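Uncharacterized protein MG376 homolog (PDB 2HQL) probably binds single-stranded DNA through its OB fold and forms a two-subunit assembly. Local coordinates at residues I33-F38 and D46-Y51; I50-Q55 and I91-I96. All blocks are in the same frame, centred on the assembly; numbering follows the deposited sequence.

Interaction 1. Residues I33-F38 and D46-Y51; sequences IKQMRF and DYYVIY
Antiparallel pairing sets I33 opposite Y48 and Q35 opposite D46 as hydrogen-bonded pairs, with K34 and Y47 as the non-hydrogen-bonded pair between them, and the short strand axes approach to 4.6 Å. Each hydrogen-bonded pair is closed by two backbone bonds, as from Y48 N to I33 O, 2.8 Å. Two of these carbonyls do further work: I33 O also meets Y47 CA at 3.2 Å, and D46 O meets K34 CA. On the face carrying K34 and Y47, the lysine lays its CB over the centre of the tyrosine ring, 4.3 Å from the centroid, a CH-pi contact; the amine end then leads away. The other face holds I33, Q35, D46 and Y48. There the Y48 ring turns its edge to Q35, with CE2 3.9 Å from Q35 CB, while the Q35 amide reaches E14 O on the neighbouring strand. Farther along, I33 CG1 packs against I50 CD1 at 3.6 Å; the isoleucine chains meet at a slant, I50 having placed CG1 between its backbone N and carbonyl carbon (chi1 61°). Beyond the paired residues, R37 bends at chi2 (73°), which brings NH1 across to the D46 carboxylate. The salt bridge from R37 NH1 to D46 OD2 spans 2.6 Å, but its hydrogen-bond geometry is weak, and the guanidinium and carboxylate planes stand 51° apart. T78 of the second subunit secures both partners, its O accepting from R37 NH1 and its OG1 bonding D46 OD1, so the ion pair is built into the dimer contact. This is a beta hairpin of strands 28-39 and 42-53, the second and third strands of the OB fold.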
loop_
_atom_site.group_PDB
_atom_site.type_symbol
_atom_site.label_atom_id
_atom_site.label_comp_id
_atom_site.label_asym_id
_atom_site.label_seq_id
_atom_site.Cartn_x
_atom_site.Cartn_y
_atom_site.Cartn_z
ATOM N N ILE A 33 0.758 4.139 11.905
ATOM C CA ILE A 33 -0.300 3.226 12.321
ATOM C C ILE A 33 0.145 1.767 12.447
ATOM O O ILE A 33 1.033 1.307 11.738
ATOM C CB ILE A 33 -1.462 3.289 11.290
ATOM C CG1 ILE A 33 -1.863 4.739 11.028
ATOM C CG2 ILE A 33 -2.635 2.511 11.770
ATOM C CD1 ILE A 33 -2.292 5.517 12.240
ATOM N N LYS A 34 -0.505 1.048 13.356
ATOM C CA LYS A 34 -0.244 -0.369 13.591
ATOM C C LYS A 34 -1.518 -1.148 13.272
ATOM O O LYS A 34 -2.617 -0.748 13.661
ATOM C CB LYS A 34 0.113 -0.622 15.059
ATOM C CG LYS A 34 0.085 -2.109 15.449
ATOM C CD LYS A 34 0.236 -2.352 16.960
ATOM C CE LYS A 34 -0.986 -1.880 17.754
ATOM N NZ LYS A 34 -0.849 -2.145 19.228
ATOM N N GLN A 35 -1.373 -2.254 12.555
ATOM C CA GLN A 35 -2.513 -3.102 12.232
ATOM C C GLN A 35 -2.094 -4.493 12.666
ATOM O O GLN A 35 -0.987 -4.911 12.354
ATOM C CB GLN A 35 -2.806 -3.098 10.725
ATOM C CG GLN A 35 -4.112 -3.800 10.368
ATOM C CD GLN A 35 -4.503 -3.666 8.909
ATOM O OE1 GLN A 35 -4.012 -4.399 8.043
ATOM N NE2 GLN A 35 -5.390 -2.717 8.628
ATOM N N MET A 36 -2.959 -5.207 13.385
ATOM C CA MET A 36 -2.613 -6.557 13.840
ATOM C C MET A 36 -2.482 -7.564 12.697
ATOM O O MET A 36 -3.236 -7.540 11.725
ATOM C CB MET A 36 -3.629 -7.048 14.873
ATOM C CG MET A 36 -3.741 -6.132 16.098
ATOM S SD MET A 36 -2.120 -5.606 16.744
ATOM C CE MET A 36 -1.463 -7.155 17.379
ATOM N N ARG A 37 -1.504 -8.453 12.843
ATOM C CA ARG A 37 -1.170 -9.463 11.853
ATOM C C ARG A 37 -0.953 -10.800 12.568
ATOM O O ARG A 37 -0.610 -10.840 13.748
ATOM C CB ARG A 37 0.131 -9.038 11.146
ATOM C CG ARG A 37 0.673 -9.950 10.045
ATOM C CD ARG A 37 -0.152 -9.863 8.767
ATOM N NE ARG A 37 0.560 -10.427 7.626
ATOM C CZ ARG A 37 1.619 -9.856 7.056
ATOM N NH1 ARG A 37 2.077 -8.700 7.517
ATOM N NH2 ARG A 37 2.248 -10.455 6.046
ATOM N N PHE A 38 -1.181 -11.892 11.849
ATOM C CA PHE A 38 -0.965 -13.232 12.378
ATOM C C PHE A 38 0.159 -13.854 11.573
ATOM O O PHE A 38 0.498 -13.384 10.493
ATOM C CB PHE A 38 -2.225 -14.108 12.225
ATOM C CG PHE A 38 -3.179 -14.003 13.380
ATOM C CD1 PHE A 38 -2.893 -14.629 14.596
ATOM C CD2 PHE A 38 -4.323 -13.221 13.279
ATOM C CE1 PHE A 38 -3.735 -14.469 15.698
ATOM C CE2 PHE A 38 -5.176 -13.048 14.371
ATOM C CZ PHE A 38 -4.880 -13.675 15.590
ATOM N N ASP A 46 1.728 -5.014 12.064
ATOM C CA ASP A 46 2.163 -4.400 10.812
ATOM C C ASP A 46 2.124 -2.897 11.058
ATOM O O ASP A 46 1.182 -2.389 11.657
ATOM C CB ASP A 46 1.235 -4.731 9.640
ATOM C CG ASP A 46 1.649 -5.990 8.894
ATOM O OD1 ASP A 46 2.832 -6.387 8.974
ATOM O OD2 ASP A 46 0.786 -6.573 8.210
ATOM N N TYR A 47 3.165 -2.198 10.627
ATOM C CA TYR A 47 3.232 -0.758 10.802
ATOM C C TYR A 47 3.231 -0.081 9.450
ATOM O O TYR A 47 3.928 -0.507 8.518
ATOM C CB TYR A 47 4.483 -0.362 11.572
ATOM C CG TYR A 47 4.386 -0.561 13.074
ATOM C CD1 TYR A 47 4.362 0.531 13.940
ATOM C CD2 TYR A 47 4.367 -1.839 13.630
ATOM C CE1 TYR A 47 4.331 0.353 15.321
ATOM C CE2 TYR A 47 4.337 -2.023 15.010
ATOM C CZ TYR A 47 4.324 -0.925 15.845
ATOM O OH TYR A 47 4.332 -1.105 17.207
ATOM N N TYR A 48 2.436 0.984 9.365
ATOM C CA TYR A 48 2.278 1.761 8.149
ATOM C C TYR A 48 2.468 3.224 8.471
ATOM O O TYR A 48 2.228 3.653 9.600
ATOM C CB TYR A 48 0.879 1.542 7.588
ATOM C CG TYR A 48 0.594 0.096 7.258
ATOM C CD1 TYR A 48 1.150 -0.499 6.127
ATOM C CD2 TYR A 48 -0.218 -0.684 8.082
ATOM C CE1 TYR A 48 0.905 -1.827 5.825
ATOM C CE2 TYR A 48 -0.469 -2.022 7.786
ATOM C CZ TYR A 48 0.094 -2.579 6.659
ATOM O OH TYR A 48 -0.145 -3.888 6.343
ATOM N N VAL A 49 2.916 3.986 7.480
ATOM C CA VAL A 49 3.112 5.410 7.660
ATOM C C VAL A 49 2.143 6.104 6.726
ATOM O O VAL A 49 2.113 5.840 5.532
ATOM C CB VAL A 49 4.547 5.849 7.322
ATOM C CG1 VAL A 49 4.675 7.349 7.482
ATOM C CG2 VAL A 49 5.539 5.137 8.221
ATOM N N ILE A 50 1.330 6.980 7.290
ATOM C CA ILE A 50 0.352 7.714 6.516
ATOM C C ILE A 50 0.611 9.196 6.740
ATOM O O ILE A 50 1.278 9.573 7.704
ATOM C CB ILE A 50 -1.081 7.348 6.969
ATOM C CG1 ILE A 50 -1.284 7.712 8.440
ATOM C CG2 ILE A 50 -1.308 5.849 6.810
ATOM C CD1 ILE A 50 -2.703 7.518 8.917
ATOM N N TYR A 51 0.113 10.038 5.840
ATOM C CA TYR A 51 0.298 11.480 5.993
ATOM C C TYR A 51 -0.847 12.249 5.356
ATOM O O TYR A 51 -1.709 11.658 4.713
ATOM C CB TYR A 51 1.625 11.957 5.380
ATOM C CG TYR A 51 1.720 11.869 3.873
ATOM C CD1 TYR A 51 2.171 10.703 3.252
ATOM C CD2 TYR A 51 1.362 12.949 3.067
ATOM C CE1 TYR A 51 2.266 10.617 1.856
ATOM C CE2 TYR A 51 1.450 12.874 1.668
ATOM C CZ TYR A 51 1.902 11.701 1.072
ATOM O OH TYR A 51 1.987 11.607 -0.299
#

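Interaction 2. Residues I50-Q55 and I91-I96; sequences IYANGQ and IEIVKI
The carbonyl oxygen I91 O is gripped from strand 42-53 by two neighbours: Y51 N donates to it at 3.0 Å, and I50 CA brings a C-H to 3.3 Å. One step on, I93 N returns a bond to Y51 O, 2.9 Å, so Y51 links by both its backbone groups to residues flanking E92. Its ring, with CG set between N and the carbonyl carbon (chi1 68°), swings over E92: E92 CA sits over one face of the Y51 ring, offset toward the rim, 3.9 Å from its centroid, and the extended glutamate runs on past the phenol, its carboxylate nearly parallel to the ring at 12°. The salt bridge of E92 OE1 with R77 fixes that far end. On the opposite face the packing is aliphatic, I50 CG2 meeting I91 CD1 at 3.8 Å and I50 CD1 meeting I93 CD1 at 3.6 Å, while helix 54-64 lies against A52 and I93. Past A52 the strands diverge, and a water bridges N53 N and I93 O, 2.6 Å from the latter. Such parallel pairing of the third and fifth strands, with a helix following the third, is a hallmark of the OB fold.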
loop_
_atom_site.group_PDB
_atom_site.type_symbol
_atom_site.label_atom_id
_atom_site.label_comp_id
_atom_site.label_asym_id
_atom_site.label_seq_id
_atom_site.Cartn_x
_atom_site.Cartn_y
_atom_site.Cartn_z
ATOM N N ILE A 50 1.330 6.980 7.290
ATOM C CA ILE A 50 0.352 7.714 6.516
ATOM C C ILE A 50 0.611 9.196 6.740
ATOM O O ILE A 50 1.278 9.573 7.704
ATOM C CB ILE A 50 -1.081 7.348 6.969
ATOM C CG1 ILE A 50 -1.284 7.712 8.440
ATOM C CG2 ILE A 50 -1.308 5.849 6.810
ATOM C CD1 ILE A 50 -2.703 7.518 8.917
ATOM N N TYR A 51 0.113 10.038 5.840
ATOM C CA TYR A 51 0.298 11.480 5.993
ATOM C C TYR A 51 -0.847 12.249 5.356
ATOM O O TYR A 51 -1.709 11.658 4.713
ATOM C CB TYR A 51 1.625 11.957 5.380
ATOM C CG TYR A 51 1.720 11.869 3.873
ATOM C CD1 TYR A 51 2.171 10.703 3.252
ATOM C CD2 TYR A 51 1.362 12.949 3.067
ATOM C CE1 TYR A 51 2.266 10.617 1.856
ATOM C CE2 TYR A 51 1.450 12.874 1.668
ATOM C CZ TYR A 51 1.902 11.701 1.072
ATOM O OH TYR A 51 1.987 11.607 -0.299
ATOM N N ALA A 52 -0.844 13.567 5.554
ATOM C CA ALA A 52 -1.864 14.449 5.001
ATOM C C ALA A 52 -1.319 15.866 4.870
ATOM O O ALA A 52 -0.395 16.260 5.577
ATOM C CB ALA A 52 -3.094 14.446 5.890
ATOM N N ASN A 53 -1.905 16.623 3.953
ATOM C CA ASN A 53 -1.506 18.003 3.705
ATOM C C ASN A 53 -2.678 18.969 3.905
ATOM O O ASN A 53 -3.829 18.542 4.039
ATOM C CB ASN A 53 -0.979 18.133 2.279
ATOM C CG ASN A 53 0.375 17.497 2.106
ATOM O OD1 ASN A 53 1.399 18.095 2.438
ATOM N ND2 ASN A 53 0.391 16.279 1.595
ATOM N N GLY A 54 -2.361 20.262 3.943
ATOM C CA GLY A 54 -3.364 21.304 4.095
ATOM C C GLY A 54 -4.317 21.202 5.268
ATOM O O GLY A 54 -3.906 20.951 6.399
ATOM N N GLN A 55 -5.597 21.430 5.001
ATOM C CA GLN A 55 -6.605 21.345 6.045
ATOM C C GLN A 55 -6.580 19.980 6.715
ATOM O O GLN A 55 -6.550 19.878 7.946
ATOM C CB GLN A 55 -8.006 21.570 5.473
ATOM C CG GLN A 55 -8.295 22.992 5.020
ATOM C CD GLN A 55 -9.779 23.332 5.073
ATOM O OE1 GLN A 55 -10.199 24.389 4.603
ATOM N NE2 GLN A 55 -10.577 22.436 5.658
ATOM N N ILE A 91 1.160 6.196 2.721
ATOM C CA ILE A 91 -0.177 6.406 2.190
ATOM C C ILE A 91 -0.593 7.856 2.313
ATOM O O ILE A 91 -0.653 8.394 3.410
ATOM C CB ILE A 91 -1.263 5.571 2.910
ATOM C CG1 ILE A 91 -0.872 4.084 2.936
ATOM C CG2 ILE A 91 -2.610 5.755 2.194
ATOM C CD1 ILE A 91 0.088 3.722 4.055
ATOM N N GLU A 92 -0.878 8.469 1.165
ATOM C CA GLU A 92 -1.329 9.850 1.085
ATOM C C GLU A 92 -2.817 9.843 1.414
ATOM O O GLU A 92 -3.639 9.369 0.630
ATOM C CB GLU A 92 -1.122 10.384 -0.330
ATOM C CG GLU A 92 -1.364 11.871 -0.467
ATOM C CD GLU A 92 -1.380 12.301 -1.902
ATOM O OE1 GLU A 92 -0.795 11.567 -2.722
ATOM O OE2 GLU A 92 -1.961 13.363 -2.212
ATOM N N ILE A 93 -3.159 10.365 2.580
ATOM C CA ILE A 93 -4.543 10.395 3.015
ATOM C C ILE A 93 -5.423 11.285 2.146
ATOM O O ILE A 93 -5.084 12.436 1.864
ATOM C CB ILE A 93 -4.627 10.844 4.491
ATOM C CG1 ILE A 93 -3.989 9.769 5.386
ATOM C CG2 ILE A 93 -6.074 11.151 4.876
ATOM C CD1 ILE A 93 -3.782 10.204 6.814
ATOM N N VAL A 94 -6.551 10.732 1.711
ATOM C CA VAL A 94 -7.511 11.454 0.888
ATOM C C VAL A 94 -8.730 11.710 1.747
ATOM O O VAL A 94 -9.352 12.768 1.668
ATOM C CB VAL A 94 -7.946 10.625 -0.352
ATOM C CG1 VAL A 94 -9.193 11.223 -0.960
ATOM C CG2 VAL A 94 -6.835 10.606 -1.397
ATOM N N LYS A 95 -9.058 10.744 2.594
ATOM C CA LYS A 95 -10.225 10.879 3.443
ATOM C C LYS A 95 -10.124 10.161 4.796
ATOM O O LYS A 95 -9.628 9.036 4.896
ATOM C CB LYS A 95 -11.442 10.376 2.664
ATOM C CG LYS A 95 -12.770 10.724 3.288
ATOM C CD LYS A 95 -13.923 10.371 2.373
ATOM C CE LYS A 95 -15.237 10.757 3.010
ATOM N NZ LYS A 95 -15.404 10.074 4.325
ATOM N N ILE A 96 -10.591 10.833 5.842
ATOM C CA ILE A 96 -10.597 10.262 7.181
ATOM C C ILE A 96 -12.039 9.924 7.511
ATOM O O ILE A 96 -12.949 10.715 7.246
ATOM C CB ILE A 96 -10.084 11.253 8.246
ATOM C CG1 ILE A 96 -8.630 11.626 7.959
ATOM C CG2 ILE A 96 -10.197 10.624 9.629
ATOM C CD1 ILE A 96 -8.049 12.585 8.971
HETATM O O HOH W 1 -3.899 14.689 2.267
#

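How the interactions relate
Strand 42-53 is the shared element: interaction 1 joins it to its antiparallel hairpin partner, 28-39, and interaction 2 to its parallel neighbour on the other flank, 86-96. The two meet at I50, whose side chain bridges isoleucines of both flanking strands, and V49 O probably accepts a hydrogen bond from I91 N. Both contacts are largely buried, yet their polar ends differ with place. In interaction 1 charged and amide groups face the second subunit, so assembly helps to satisfy them. Interaction 2 lies toward the helix 54-64 end of the fold, where its carboxylate is held within the chain and a water takes over where direct pairing stops.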